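Local coordinates for putative acyl-[acyl-carrier-protein]--UDP-N-acetylglucosamine O-acyltransferase (Bacteroides fragilis, PDB 4R36), which probably catalyses the transfer of an acyl chain from acyl carrier protein to UDP-N-acetylglucosamine, an early step in lipid A synthesis, at residues 174-179 with 269-274. Sequence-based numbering, arbitrary orientation.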
loop_
_atom_site.group_PDB
_atom_site.type_symbol
_atom_site.label_atom_id
_atom_site.label_comp_id
_atom_site.label_asym_id
_atom_site.label_seq_id
_atom_site.Cartn_x
_atom_site.Cartn_y
_atom_site.Cartn_z
ATOM N N GLN A 174 8.393 -1.197 14.550
ATOM C CA GLN A 174 9.150 -2.362 15.101
ATOM C C GLN A 174 9.034 -2.488 16.585
ATOM O O GLN A 174 8.962 -1.485 17.322
ATOM C CB GLN A 174 10.663 -2.382 14.672
ATOM C CG GLN A 174 11.354 -1.085 14.920
ATOM C CD GLN A 174 12.811 -1.144 14.522
ATOM O OE1 GLN A 174 13.248 -2.090 13.865
ATOM N NE2 GLN A 174 13.575 -0.133 14.945
ATOM N N PHE A 175 8.992 -3.726 17.042
ATOM C CA PHE A 175 8.980 -4.066 18.453
ATOM C C PHE A 175 7.652 -3.712 19.175
ATOM O O PHE A 175 7.592 -3.775 20.420
ATOM C CB PHE A 175 10.149 -3.409 19.259
ATOM C CG PHE A 175 11.513 -3.619 18.679
ATOM C CD1 PHE A 175 12.097 -4.880 18.702
ATOM C CD2 PHE A 175 12.219 -2.566 18.131
ATOM C CE1 PHE A 175 13.385 -5.101 18.171
ATOM C CE2 PHE A 175 13.497 -2.779 17.558
ATOM C CZ PHE A 175 14.082 -4.045 17.596
ATOM N N CYS A 176 6.649 -3.244 18.467
ATOM C CA CYS A 176 5.360 -2.962 19.132
ATOM C C CYS A 176 4.522 -4.200 19.344
ATOM O O CYS A 176 4.712 -5.238 18.685
ATOM C CB CYS A 176 4.569 -1.924 18.337
ATOM S SG CYS A 176 5.434 -0.319 18.505
ATOM N N ARG A 177 3.568 -4.094 20.258
ATOM C CA ARG A 177 2.661 -5.160 20.559
ATOM C C ARG A 177 1.226 -4.648 20.584
ATOM O O ARG A 177 0.946 -3.543 21.089
ATOM C CB ARG A 177 3.010 -5.775 21.951
ATOM C CG ARG A 177 2.095 -6.917 22.265
ATOM C CD ARG A 177 2.576 -7.679 23.493
ATOM N NE ARG A 177 1.662 -8.713 23.923
ATOM C CZ ARG A 177 1.656 -9.253 25.123
ATOM N NH1 ARG A 177 2.601 -8.903 26.052
ATOM N NH2 ARG A 177 0.704 -10.151 25.395
ATOM N N VAL A 178 0.325 -5.438 19.985
ATOM C CA VAL A 178 -1.109 -5.205 19.959
ATOM C C VAL A 178 -1.828 -6.297 20.763
ATOM O O VAL A 178 -1.695 -7.514 20.507
ATOM C CB VAL A 178 -1.653 -5.210 18.500
ATOM C CG1 VAL A 178 -3.159 -5.086 18.433
ATOM C CG2 VAL A 178 -0.979 -4.109 17.683
ATOM N N GLY A 179 -2.650 -5.864 21.711
ATOM C CA GLY A 179 -3.400 -6.763 22.597
ATOM C C GLY A 179 -4.593 -7.331 21.913
ATOM O O GLY A 179 -5.019 -6.887 20.818
ATOM N N SER A 269 4.336 -3.558 29.716
ATOM C CA SER A 269 4.513 -2.994 28.344
ATOM C C SER A 269 5.957 -2.579 28.107
ATOM O O SER A 269 6.522 -1.717 28.817
ATOM C CB SER A 269 3.610 -1.774 28.140
ATOM O OG SER A 269 3.941 -1.076 26.938
ATOM N N GLU A 270 6.550 -3.112 27.067
ATOM C CA GLU A 270 7.879 -2.732 26.724
ATOM C C GLU A 270 8.052 -1.355 26.150
ATOM O O GLU A 270 9.123 -0.762 26.294
ATOM C CB GLU A 270 8.415 -3.630 25.635
ATOM C CG GLU A 270 8.300 -5.079 25.937
ATOM C CD GLU A 270 9.208 -5.525 27.058
ATOM O OE1 GLU A 270 10.142 -4.789 27.443
ATOM O OE2 GLU A 270 8.966 -6.645 27.513
ATOM N N ARG A 271 7.111 -0.912 25.344
ATOM C CA ARG A 271 7.233 0.418 24.776
ATOM C C ARG A 271 6.498 1.549 25.476
ATOM O O ARG A 271 6.621 2.712 25.062
ATOM C CB ARG A 271 6.799 0.342 23.333
ATOM C CG ARG A 271 7.827 -0.612 22.693
ATOM C CD ARG A 271 8.100 -0.516 21.266
ATOM N NE ARG A 271 8.221 0.808 20.699
ATOM C CZ ARG A 271 9.126 1.203 19.821
ATOM N NH1 ARG A 271 10.132 0.425 19.490
ATOM N NH2 ARG A 271 9.062 2.444 19.351
ATOM N N GLY A 272 5.655 1.196 26.424
ATOM C CA GLY A 272 4.625 2.115 26.888
ATOM C C GLY A 272 3.411 1.925 26.015
ATOM O O GLY A 272 3.531 1.398 24.924
ATOM N N ILE A 273 2.254 2.432 26.442
ATOM C CA ILE A 273 1.044 2.347 25.639
ATOM C C ILE A 273 0.691 3.608 24.946
ATOM O O ILE A 273 1.157 4.654 25.327
ATOM C CB ILE A 273 -0.175 1.884 26.454
ATOM C CG1 ILE A 273 -0.449 2.787 27.680
ATOM C CG2 ILE A 273 0.078 0.477 26.887
ATOM C CD1 ILE A 273 -1.785 2.506 28.305
ATOM N N ILE A 274 -0.167 3.525 23.932
ATOM C CA ILE A 274 -0.560 4.704 23.191
ATOM C C ILE A 274 -1.370 5.614 24.146
ATOM O O ILE A 274 -1.961 5.150 25.122
ATOM C CB ILE A 274 -1.375 4.372 21.904
ATOM C CG1 ILE A 274 -2.728 3.696 22.258
ATOM C CG2 ILE A 274 -0.538 3.577 20.919
ATOM C CD1 ILE A 274 -3.699 3.647 21.066
#
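Arg-271 reaches across from the loop after helix 257-267 and lays its guanidinium along the turn formed by Gln-174, Phe-175 and Cys-176. A backbone carbonyl and a thiol meet one face of it. Gln-174 O stands over that face, 3.1 Å from Arg-271 NH1, but the angle is too poor for a hydrogen bond, so the attraction is at most electrostatic. Cys-176 SG lies over the same face, 3.7 Å from Arg-271 NE; a small, polarisable thiol suits this buried spot, where it also touches Phe-190.

The remaining contacts are van der Waals packing. Arg-271 CD rests 3.4 Å from Phe-175 O, and NH1 lies 3.8 Å from Phe-175 CB. The phenyl ring is nearly coplanar with the guanidinium, 13° apart, and receives NH1 near its edge, so this is no cation-pi stack; phenylalanine suits the place by giving the arginine's end a non-polar flank. A bend at chi3 (42°) turns that end along the turn, a reach suited to its long, flexible chain.

The fold is a left-handed parallel beta-helix, and 177-178 is the last strand of one of its faces; the contact thus joins a late coil to the C-terminal helical domain. Gln-174 belongs to the UDP-N-acetylglucosamine site, its side chain about 6 Å from those of His-138 and Lys-90.

Hydrogen bonds come from a neighbouring loop: Ser-191 O accepts from Arg-271 NH2. Asp-193 links both segments, OD1 binding Arg-177 N and OD2 binding Arg-271 N and Ser-269 OG. Gly-272 N gives Ser-269 OG a weak bond, 2.9 Å long, within a tight bend whose positive phi suits glycine.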